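Local coordinates for protein iron transport multicopper oxidase FET3 (Saccharomyces cerevisiae, PDB 1ZPU) that oxidises ferrous to ferric iron with dioxygen, using four bound copper ions, for high-affinity iron uptake into the yeast cell, and also has cuprous oxidase activity, at residues W11-R14 with K20-P23; H60-F65 with R436-V441; T179-P184 with Y278-A283. All blocks are in the same frame, centred on the assembly; numbering follows the deposited sequence.

Contact 1: W11-R14 with K20-P23; sequences WDYR and KSRP
Tyr13 and Pro23 face each other as a non-hydrogen-bonded antiparallel pair, their CA atoms 4.1 Å apart, while the next pair, Arg14 and Arg22, is hydrogen-bonded. The end-to-end directions of the two segments differ by 160°, close to fully antiparallel. Arg14 N gives a nearly straight bond to Arg22 O (2.9 Å). The return bond, from Arg22 N to Arg14 O at 3.0 Å, is more bent, and its donor stands above the carbonyl plane. A CA-H...O contact from Pro23 CA to Asp12 O extends the pairing, and beyond it Asp12 and Val24 bond through their backbones. This is the turn end of a beta hairpin made by strands 2-14 and 22-27, with the side-chain OD1 of Asn15 accepting from Lys20 N in the connection; strand 22-27 is an outermost strand of its sheet in the N-terminal cupredoxin domain. On the face carrying Tyr13 and Pro23, the two side chains run alongside, pointing the same way. Pro23 CG sits over the face of the Tyr13 ring, 4.0 Å from the centroid and 29° off the normal, which meets the criterion for a CH-pi contact. Tyr13 CG lies anti to the carbonyl carbon (chi1 -78°), a setting that leaves CD2 near Arg22 N and brings CE2 close to Pro23 CD. Trp11 reaches the proline from another direction: Trp11 CE3 approaches Pro23 CB at 3.8 Å, and Pro23 O lies at the edge of the indole, near its plane. The opposite sheet face bears the two arginines. Arg22 folds back, bent at chi2 and chi3, until Arg22 NE donates to Pro23 O (2.8 Å); its terminal nitrogens bind Tyr143 O and form a salt bridge with Asp114. Arg14 NE donates to Tyr13 O at 3.0 Å, the oxygen lying in the guanidinium plane.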
loop_
_atom_site.group_PDB
_atom_site.type_symbol
_atom_site.label_atom_id
_atom_site.label_comp_id
_atom_site.label_asym_id
_atom_site.label_seq_id
_atom_site.Cartn_x
_atom_site.Cartn_y
_atom_site.Cartn_z
ATOM N N TRP A 11 10.240 -10.434 -18.318
ATOM C CA TRP A 11 8.969 -11.112 -18.537
ATOM C C TRP A 11 9.190 -12.583 -18.838
ATOM O O TRP A 11 10.040 -12.934 -19.650
ATOM C CB TRP A 11 8.207 -10.473 -19.697
ATOM C CG TRP A 11 7.644 -9.120 -19.407
ATOM C CD1 TRP A 11 8.166 -7.919 -19.779
ATOM C CD2 TRP A 11 6.442 -8.828 -18.679
ATOM N NE1 TRP A 11 7.374 -6.893 -19.335
ATOM C CE2 TRP A 11 6.305 -7.419 -18.653
ATOM C CE3 TRP A 11 5.466 -9.618 -18.047
ATOM C CZ2 TRP A 11 5.226 -6.773 -18.013
ATOM C CZ3 TRP A 11 4.393 -8.977 -17.413
ATOM C CH2 TRP A 11 4.285 -7.563 -17.408
ATOM N N ASP A 12 8.424 -13.439 -18.179
ATOM C CA ASP A 12 8.422 -14.866 -18.466
ATOM C C ASP A 12 7.053 -15.438 -18.188
ATOM O O ASP A 12 6.303 -14.890 -17.378
ATOM C CB ASP A 12 9.465 -15.583 -17.619
ATOM C CG ASP A 12 10.830 -15.591 -18.281
ATOM O OD1 ASP A 12 11.073 -16.523 -19.093
ATOM O OD2 ASP A 12 11.647 -14.662 -18.004
ATOM N N TYR A 13 6.736 -16.539 -18.859
ATOM C CA TYR A 13 5.490 -17.255 -18.617
ATOM C C TYR A 13 5.519 -18.048 -17.308
ATOM O O TYR A 13 6.480 -18.760 -17.041
ATOM C CB TYR A 13 5.147 -18.161 -19.804
ATOM C CG TYR A 13 4.573 -17.371 -20.953
ATOM C CD1 TYR A 13 5.399 -16.851 -21.961
ATOM C CD2 TYR A 13 3.208 -17.101 -21.016
ATOM C CE1 TYR A 13 4.868 -16.093 -23.004
ATOM C CE2 TYR A 13 2.670 -16.351 -22.056
ATOM C CZ TYR A 13 3.499 -15.847 -23.049
ATOM O OH TYR A 13 2.944 -15.096 -24.080
ATOM N N ARG A 14 4.488 -17.878 -16.485
ATOM C CA ARG A 14 4.222 -18.783 -15.371
ATOM C C ARG A 14 2.732 -19.088 -15.336
ATOM O O ARG A 14 1.910 -18.313 -15.848
ATOM C CB ARG A 14 4.589 -18.172 -14.014
ATOM C CG ARG A 14 6.056 -17.981 -13.704
ATOM C CD ARG A 14 6.891 -19.233 -13.806
ATOM N NE ARG A 14 8.117 -18.832 -14.481
ATOM C CZ ARG A 14 9.305 -18.670 -13.903
ATOM N NH1 ARG A 14 9.468 -18.938 -12.604
ATOM N NH2 ARG A 14 10.336 -18.269 -14.646
ATOM N N LYS A 20 -3.823 -20.695 -16.128
ATOM C CA LYS A 20 -3.457 -19.850 -17.258
ATOM C C LYS A 20 -1.963 -19.597 -17.276
ATOM O O LYS A 20 -1.437 -18.930 -16.388
ATOM C CB LYS A 20 -4.196 -18.513 -17.175
ATOM C CG LYS A 20 -4.798 -18.038 -18.487
ATOM C CD LYS A 20 -3.741 -17.750 -19.555
ATOM C CE LYS A 20 -4.373 -17.331 -20.891
ATOM N NZ LYS A 20 -5.116 -16.036 -20.758
ATOM N N SER A 21 -1.273 -20.132 -18.276
ATOM C CA SER A 21 0.113 -19.734 -18.477
ATOM C C SER A 21 0.099 -18.341 -19.088
ATOM O O SER A 21 -0.602 -18.069 -20.050
ATOM C CB SER A 21 0.923 -20.725 -19.310
ATOM O OG SER A 21 2.247 -20.815 -18.781
ATOM N N ARG A 22 0.881 -17.459 -18.496
ATOM C CA ARG A 22 0.655 -16.051 -18.622
ATOM C C ARG A 22 1.972 -15.359 -18.262
ATOM O O ARG A 22 2.677 -15.814 -17.354
ATOM C CB ARG A 22 -0.443 -15.733 -17.617
ATOM C CG ARG A 22 -0.808 -14.318 -17.479
ATOM C CD ARG A 22 -0.856 -13.961 -16.033
ATOM N NE ARG A 22 -0.000 -12.800 -15.820
ATOM C CZ ARG A 22 -0.403 -11.660 -15.288
ATOM N NH1 ARG A 22 -1.652 -11.522 -14.851
ATOM N NH2 ARG A 22 0.452 -10.665 -15.156
ATOM N N PRO A 23 2.343 -14.292 -18.985
ATOM C CA PRO A 23 3.592 -13.613 -18.637
ATOM C C PRO A 23 3.510 -12.922 -17.282
ATOM O O PRO A 23 2.529 -12.253 -16.985
ATOM C CB PRO A 23 3.781 -12.571 -19.762
ATOM C CG PRO A 23 2.849 -12.957 -20.819
ATOM C CD PRO A 23 1.701 -13.676 -20.152
#

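Contact 2: H60-F65 with R436-V441; sequences HFHGLF and RDTLYV. With CU1 (copper (I) ion), chain B; CU1 (copper (I) ion), chain C; NAG (2-acetamido-2-deoxy-beta-D-glucopyranose), chain D.
His62 NE2 donates to Asp437 OD2 at 2.9 Å with 153° at the hydrogen, and His62 ND1, on the other side of the same ring, binds a copper ion at 1.9 Å. The acceptor lies in the imidazole plane, yet the histidine meets OD2 from above the carboxylate plane; the two planes are 62° apart. Thr438 OG1 also donates to OD2, so one oxygen serves two donors. The other oxygen, Asp437 OD1, is 3.7 Å from Gly63 CA and forms a salt bridge with Arg235. His62 CG is anti to the backbone N (chi1 -173°), which extends the ring from its strand toward the metal. His105 and His464 complete the observed coordination of this type 3 copper. His60 binds the type 2 copper through NE2 at 2.1 Å, together with His395. These ions belong to the trinuclear cluster that multicopper oxidases hold between their first and third cupredoxin domains, and the His62-Asp437 bond spans that interface. Further out, His60 ND1 is hydrogen-bonded to Asp73 O, and Asp437 O pairs with His395 ND1. A type II turn from Phe61 to Leu64 carries the chain away from the cluster, and Phe65 CD2 comes 3.6 Å from O7 of an N-linked sugar.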
loop_
_atom_site.group_PDB
_atom_site.type_symbol
_atom_site.label_atom_id
_atom_site.label_comp_id
_atom_site.label_asym_id
_atom_site.label_seq_id
_atom_site.Cartn_x
_atom_site.Cartn_y
_atom_site.Cartn_z
ATOM N N HIS A 60 9.166 0.640 -4.534
ATOM C CA HIS A 60 8.832 1.320 -3.301
ATOM C C HIS A 60 8.860 0.315 -2.169
ATOM O O HIS A 60 8.384 -0.798 -2.326
ATOM C CB HIS A 60 7.441 1.925 -3.417
ATOM C CG HIS A 60 6.849 2.343 -2.104
ATOM N ND1 HIS A 60 7.511 3.159 -1.214
ATOM C CD2 HIS A 60 5.646 2.082 -1.547
ATOM C CE1 HIS A 60 6.752 3.363 -0.156
ATOM N NE2 HIS A 60 5.613 2.727 -0.336
ATOM N N PHE A 61 9.409 0.710 -1.028
ATOM C CA PHE A 61 9.475 -0.158 0.138
ATOM C C PHE A 61 8.440 0.267 1.167
ATOM O O PHE A 61 8.639 1.217 1.923
ATOM C CB PHE A 61 10.900 -0.200 0.670
ATOM C CG PHE A 61 11.896 -0.494 -0.399
ATOM C CD1 PHE A 61 12.430 0.549 -1.182
ATOM C CD2 PHE A 61 12.248 -1.806 -0.691
ATOM C CE1 PHE A 61 13.316 0.281 -2.207
ATOM C CE2 PHE A 61 13.140 -2.080 -1.724
ATOM C CZ PHE A 61 13.676 -1.037 -2.477
ATOM N N HIS A 62 7.322 -0.450 1.156
ATOM C CA HIS A 62 6.098 -0.038 1.819
ATOM C C HIS A 62 6.243 -0.033 3.319
ATOM O O HIS A 62 6.454 -1.081 3.936
ATOM C CB HIS A 62 4.963 -0.983 1.440
ATOM C CG HIS A 62 3.630 -0.545 1.951
ATOM N ND1 HIS A 62 2.598 -0.183 1.115
ATOM C CD2 HIS A 62 3.165 -0.394 3.216
ATOM C CE1 HIS A 62 1.554 0.167 1.843
ATOM N NE2 HIS A 62 1.872 0.054 3.120
ATOM N N GLY A 63 6.097 1.148 3.911
ATOM C CA GLY A 63 6.032 1.257 5.363
ATOM C C GLY A 63 7.292 1.841 5.953
ATOM O O GLY A 63 7.271 2.394 7.048
ATOM N N LEU A 64 8.390 1.723 5.221
ATOM C CA LEU A 64 9.669 2.244 5.650
ATOM C C LEU A 64 9.636 3.768 5.647
ATOM O O LEU A 64 9.119 4.384 4.719
ATOM C CB LEU A 64 10.755 1.692 4.736
ATOM C CG LEU A 64 11.402 0.345 5.101
ATOM C CD1 LEU A 64 10.444 -0.755 5.531
ATOM C CD2 LEU A 64 12.287 -0.136 3.972
ATOM N N PHE A 65 10.161 4.377 6.701
ATOM C CA PHE A 65 9.999 5.818 6.905
ATOM C C PHE A 65 10.945 6.666 6.067
ATOM O O PHE A 65 10.717 7.863 5.889
ATOM C CB PHE A 65 10.144 6.176 8.386
ATOM C CG PHE A 65 9.048 5.609 9.265
ATOM C CD1 PHE A 65 7.758 5.407 8.766
ATOM C CD2 PHE A 65 9.303 5.298 10.594
ATOM C CE1 PHE A 65 6.760 4.884 9.567
ATOM C CE2 PHE A 65 8.304 4.781 11.397
ATOM C CZ PHE A 65 7.033 4.580 10.888
ATOM N N ARG A 436 -1.053 2.686 12.286
ATOM C CA ARG A 436 -0.668 1.875 11.142
ATOM C C ARG A 436 -0.397 2.756 9.926
ATOM O O ARG A 436 -0.468 3.985 10.033
ATOM C CB ARG A 436 -1.728 0.815 10.840
ATOM C CG ARG A 436 -3.127 1.312 10.420
ATOM C CD ARG A 436 -4.101 0.131 10.283
ATOM N NE ARG A 436 -3.413 -1.023 9.718
ATOM C CZ ARG A 436 -3.862 -2.269 9.728
ATOM N NH1 ARG A 436 -5.025 -2.564 10.280
ATOM N NH2 ARG A 436 -3.138 -3.227 9.174
ATOM N N ASP A 437 -0.082 2.140 8.781
ATOM C CA ASP A 437 0.222 2.912 7.579
ATOM C C ASP A 437 -0.850 2.797 6.502
ATOM O O ASP A 437 -0.824 3.518 5.509
ATOM C CB ASP A 437 1.626 2.597 7.038
ATOM C CG ASP A 437 1.777 1.156 6.583
ATOM O OD1 ASP A 437 2.769 0.530 7.020
ATOM O OD2 ASP A 437 0.929 0.660 5.789
ATOM N N THR A 438 -1.805 1.902 6.707
ATOM C CA THR A 438 -2.825 1.672 5.702
ATOM C C THR A 438 -4.136 1.388 6.418
ATOM O O THR A 438 -4.195 0.544 7.301
ATOM C CB THR A 438 -2.405 0.517 4.755
ATOM O OG1 THR A 438 -1.070 0.762 4.272
ATOM C CG2 THR A 438 -3.364 0.373 3.578
ATOM N N LEU A 439 -5.175 2.117 6.016
ATOM C CA LEU A 439 -6.450 2.155 6.713
ATOM C C LEU A 439 -7.569 2.308 5.700
ATOM O O LEU A 439 -7.453 3.102 4.791
ATOM C CB LEU A 439 -6.472 3.349 7.672
ATOM C CG LEU A 439 -7.725 3.605 8.511
ATOM C CD1 LEU A 439 -7.729 2.754 9.789
ATOM C CD2 LEU A 439 -7.868 5.091 8.833
ATOM N N TYR A 440 -8.653 1.556 5.867
ATOM C CA TYR A 440 -9.803 1.669 4.983
ATOM C C TYR A 440 -10.895 2.607 5.521
ATOM O O TYR A 440 -11.168 2.624 6.721
ATOM C CB TYR A 440 -10.395 0.281 4.658
ATOM C CG TYR A 440 -11.053 -0.489 5.806
ATOM C CD1 TYR A 440 -12.343 -0.184 6.227
ATOM C CD2 TYR A 440 -10.401 -1.540 6.433
ATOM C CE1 TYR A 440 -12.956 -0.887 7.264
ATOM C CE2 TYR A 440 -10.996 -2.256 7.446
ATOM C CZ TYR A 440 -12.279 -1.925 7.868
ATOM O OH TYR A 440 -12.900 -2.627 8.888
ATOM N N VAL A 441 -11.497 3.393 4.625
ATOM C CA VAL A 441 -12.807 3.993 4.871
ATOM C C VAL A 441 -13.874 3.014 4.451
ATOM O O VAL A 441 -13.735 2.333 3.423
ATOM C CB VAL A 441 -13.120 5.214 3.997
ATOM C CG1 VAL A 441 -13.387 6.438 4.850
ATOM C CG2 VAL A 441 -12.079 5.424 2.907
HETATM CU CU CU1 B . 4.226 3.041 1.177
HETATM CU CU CU1 C . 2.546 -0.081 -0.829
HETATM C C1 NAG D . 13.164 11.022 11.806
HETATM C C2 NAG D . 12.080 10.510 12.756
HETATM C C3 NAG D . 11.947 11.379 14.003
HETATM C C4 NAG D . 13.315 11.602 14.660
HETATM C C5 NAG D . 14.344 12.028 13.595
HETATM C C6 NAG D . 15.744 12.178 14.174
HETATM C C7 NAG D . 10.244 9.169 11.875
HETATM C C8 NAG D . 9.013 9.151 11.015
HETATM N N2 NAG D . 10.797 10.374 12.086
HETATM O O3 NAG D . 11.089 10.720 14.904
HETATM O O4 NAG D . 13.232 12.518 15.747
HETATM O O5 NAG D . 14.383 11.082 12.530
HETATM O O6 NAG D . 16.174 10.929 14.666
HETATM O O7 NAG D . 10.687 8.107 12.339
#

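Contact 3: T179-P184 with Y278-A283; sequences TWEVQP and YNKTAA. With NAG (2-acetamido-2-deoxy-beta-D-glucopyranose), chain E; NAG (2-acetamido-2-deoxy-beta-D-glucopyranose), chain G.
Val182 and Tyr278 form a small apolar packing site in the second cupredoxin domain, where the chain leaves an edge strand and, on the other side, the strand paired with it. CG2 of Val182 stands over the centre of the Tyr278 ring, 3.6 Å from its centroid and 12° off the ring normal, an almost perpendicular CH-pi approach. Tyr278 CD1 and CE1 are the ring atoms nearest Val182 CG2. The other branch, Val182 CG1, lies 3.4 Å above the centre of the Trp180 indole, so the forked valine engages two aromatic faces with separate methyl groups. With CG1 anti to the carbonyl carbon (chi1 -69°), CG2 falls between the backbone N and that carbon, from where it reaches Tyr278. Pro184 CA lies obliquely to the same ring, 4.5 Å from Tyr278 CE2. Strand 179-181 runs parallel to strand 271-277 at the margin of a mixed sheet, and backbone bonds of Trp180 and Val182 with Val277 bring the two exits together; the nearest CA atoms, those of Val182 and Tyr278, are 5.4 Å apart. Outside the segments, Tyr278 OH is hydrogen-bonded to His208 and to Lys243 N, which holds the hydroxyl end of the ring in place. At the surface the side chains of Glu181 and Lys280 pass near each other, but the charged ends stay apart, Glu181 OE2 being 4.8 Å from Lys280 NZ, too far for a salt bridge. Past Tyr278 the backbone turns at Asn279, whose OD1 accepts from Thr281 N (3.0 Å, 154° at the hydrogen) in an Asx turn. Asn279 belongs to an Asn-Lys-Thr glycosylation sequon, and its ND2 is covalently joined to C1 of an N-acetylglucosamine. A second sugar, belonging to another glycan, places its acetyl methyl C8 near Trp180 CB.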
loop_
_atom_site.group_PDB
_atom_site.type_symbol
_atom_site.label_atom_id
_atom_site.label_comp_id
_atom_site.label_asym_id
_atom_site.label_seq_id
_atom_site.Cartn_x
_atom_site.Cartn_y
_atom_site.Cartn_z
ATOM N N THR A 179 -0.031 -25.926 0.724
ATOM C CA THR A 179 0.210 -26.779 1.863
ATOM C C THR A 179 1.100 -26.096 2.915
ATOM O O THR A 179 2.172 -25.558 2.587
ATOM C CB THR A 179 0.864 -28.045 1.364
ATOM O OG1 THR A 179 -0.135 -28.833 0.726
ATOM C CG2 THR A 179 1.480 -28.819 2.486
ATOM N N TRP A 180 0.648 -26.113 4.169
ATOM C CA TRP A 180 1.454 -25.670 5.291
ATOM C C TRP A 180 1.575 -26.825 6.278
ATOM O O TRP A 180 0.613 -27.190 6.971
ATOM C CB TRP A 180 0.842 -24.423 5.931
ATOM C CG TRP A 180 1.547 -23.922 7.153
ATOM C CD1 TRP A 180 2.881 -23.983 7.414
ATOM C CD2 TRP A 180 0.957 -23.253 8.262
ATOM N NE1 TRP A 180 3.161 -23.405 8.623
ATOM C CE2 TRP A 180 1.998 -22.938 9.165
ATOM C CE3 TRP A 180 -0.358 -22.896 8.590
ATOM C CZ2 TRP A 180 1.771 -22.291 10.386
ATOM C CZ3 TRP A 180 -0.591 -22.242 9.816
ATOM C CH2 TRP A 180 0.476 -21.950 10.695
ATOM N N GLU A 181 2.762 -27.419 6.311
ATOM C CA GLU A 181 3.046 -28.561 7.186
ATOM C C GLU A 181 3.408 -28.092 8.590
ATOM O O GLU A 181 4.391 -27.375 8.769
ATOM C CB GLU A 181 4.225 -29.356 6.636
ATOM C CG GLU A 181 4.178 -29.597 5.146
ATOM C CD GLU A 181 4.771 -30.942 4.785
ATOM O OE1 GLU A 181 4.057 -31.738 4.130
ATOM O OE2 GLU A 181 5.938 -31.217 5.178
ATOM N N VAL A 182 2.635 -28.498 9.590
ATOM C CA VAL A 182 2.881 -28.009 10.943
ATOM C C VAL A 182 3.330 -29.105 11.881
ATOM O O VAL A 182 3.210 -30.277 11.558
ATOM C CB VAL A 182 1.663 -27.253 11.551
ATOM C CG1 VAL A 182 1.440 -25.925 10.826
ATOM C CG2 VAL A 182 0.411 -28.120 11.552
ATOM N N GLN A 183 3.866 -28.711 13.032
ATOM C CA GLN A 183 4.192 -29.637 14.125
ATOM C C GLN A 183 3.195 -29.446 15.261
ATOM O O GLN A 183 2.749 -28.328 15.509
ATOM C CB GLN A 183 5.602 -29.372 14.656
ATOM C CG GLN A 183 6.703 -29.573 13.641
ATOM C CD GLN A 183 6.962 -31.032 13.357
ATOM O OE1 GLN A 183 6.950 -31.879 14.264
ATOM N NE2 GLN A 183 7.204 -31.344 12.093
ATOM N N PRO A 184 2.842 -30.530 15.967
ATOM C CA PRO A 184 1.884 -30.408 17.071
ATOM C C PRO A 184 2.418 -29.529 18.197
ATOM O O PRO A 184 3.636 -29.420 18.373
ATOM C CB PRO A 184 1.750 -31.846 17.573
ATOM C CG PRO A 184 3.028 -32.517 17.148
ATOM C CD PRO A 184 3.316 -31.918 15.806
ATOM N N TYR A 278 -1.312 -31.430 9.492
ATOM C CA TYR A 278 -0.685 -32.056 10.641
ATOM C C TYR A 278 -0.241 -33.448 10.239
ATOM O O TYR A 278 0.752 -33.950 10.742
ATOM C CB TYR A 278 -1.662 -32.165 11.815
ATOM C CG TYR A 278 -1.940 -30.898 12.599
ATOM C CD1 TYR A 278 -2.692 -29.862 12.053
ATOM C CD2 TYR A 278 -1.504 -30.767 13.914
ATOM C CE1 TYR A 278 -2.965 -28.718 12.778
ATOM C CE2 TYR A 278 -1.780 -29.628 14.654
ATOM C CZ TYR A 278 -2.510 -28.608 14.080
ATOM O OH TYR A 278 -2.784 -27.478 14.811
ATOM N N ASN A 279 -0.998 -34.068 9.339
ATOM C CA ASN A 279 -0.756 -35.441 8.922
ATOM C C ASN A 279 -0.680 -35.537 7.399
ATOM O O ASN A 279 -1.663 -35.301 6.693
ATOM C CB ASN A 279 -1.850 -36.356 9.473
ATOM C CG ASN A 279 -1.562 -37.815 9.239
ATOM O OD1 ASN A 279 -0.752 -38.175 8.384
ATOM N ND2 ASN A 279 -2.216 -38.670 10.028
ATOM N N LYS A 280 0.501 -35.881 6.902
ATOM C CA LYS A 280 0.786 -35.849 5.465
ATOM C C LYS A 280 0.000 -36.881 4.686
ATOM O O LYS A 280 -0.052 -36.845 3.462
ATOM C CB LYS A 280 2.275 -36.062 5.215
ATOM C CG LYS A 280 3.119 -34.830 5.501
ATOM C CD LYS A 280 4.252 -34.676 4.480
ATOM C CE LYS A 280 5.298 -35.758 4.660
ATOM N NZ LYS A 280 5.671 -35.870 6.105
ATOM N N THR A 281 -0.644 -37.776 5.417
ATOM C CA THR A 281 -1.194 -38.970 4.847
ATOM C C THR A 281 -2.719 -38.950 4.969
ATOM O O THR A 281 -3.423 -39.667 4.258
ATOM C CB THR A 281 -0.481 -40.132 5.534
ATOM O OG1 THR A 281 0.203 -40.908 4.555
ATOM C CG2 THR A 281 -1.387 -40.959 6.384
ATOM N N ALA A 282 -3.212 -38.066 5.832
ATOM C CA ALA A 282 -4.639 -37.936 6.085
ATOM C C ALA A 282 -5.380 -37.179 4.968
ATOM O O ALA A 282 -4.766 -36.699 4.020
ATOM C CB ALA A 282 -4.868 -37.292 7.445
ATOM N N ALA A 283 -6.703 -37.103 5.090
ATOM C CA ALA A 283 -7.556 -36.440 4.123
ATOM C C ALA A 283 -7.237 -34.964 4.065
ATOM O O ALA A 283 -7.125 -34.318 5.106
ATOM C CB ALA A 283 -9.010 -36.641 4.504
HETATM C C1 NAG E . -2.444 -39.987 9.486
HETATM C C2 NAG E . -1.893 -40.915 10.568
HETATM C C3 NAG E . -2.197 -42.363 10.216
HETATM C C4 NAG E . -3.707 -42.525 10.051
HETATM C C5 NAG E . -4.176 -41.531 8.991
HETATM C C6 NAG E . -5.677 -41.549 8.779
HETATM C C7 NAG E . 0.035 -40.344 11.923
HETATM C C8 NAG E . 1.167 -41.184 12.436
HETATM N N2 NAG E . -0.466 -40.728 10.746
HETATM O O3 NAG E . -1.677 -43.218 11.210
HETATM O O4 NAG E . -4.017 -43.839 9.647
HETATM O O5 NAG E . -3.830 -40.222 9.365
HETATM O O6 NAG E . -5.907 -40.895 7.555
HETATM O O7 NAG E . -0.378 -39.370 12.579
HETATM C C1 NAG G . 5.066 -18.476 1.952
HETATM C C2 NAG G . 5.519 -19.722 2.720
HETATM C C3 NAG G . 6.417 -19.337 3.889
HETATM C C4 NAG G . 7.547 -18.381 3.490
HETATM C C5 NAG G . 6.973 -17.238 2.679
HETATM C C6 NAG G . 8.140 -16.474 2.091
HETATM C C7 NAG G . 4.226 -21.784 2.984
HETATM C C8 NAG G . 3.158 -22.528 3.755
HETATM N N2 NAG G . 4.374 -20.475 3.190
HETATM O O3 NAG G . 6.986 -20.508 4.407
HETATM O O4 NAG G . 8.135 -17.753 4.618
HETATM O O5 NAG G . 6.213 -17.732 1.609
HETATM O O6 NAG G . 7.699 -15.328 1.407
HETATM O O7 NAG G . 4.930 -22.401 2.189
#

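The three contacts are well separated: the centres of contacts 1 and 2 are about 29 Å apart, those of 1 and 3 about 31 Å, those of 2 and 3 about 34 Å, and no pair touches. Contact 1 closes first along the chain, as a hairpin at the surface of the N-terminal domain. Contact 2 then joins that domain to the third across 370 intervening residues, its centre about 5 Å from that of the chain. Contact 3 is nested within that span and stays inside the second domain, its centre about 33 Å from that of the chain. Two contacts thus lie within single cupredoxin domains, away from the copper sites, whereas 60-65 with 436-441 joins the first and third domains beside the copper cluster.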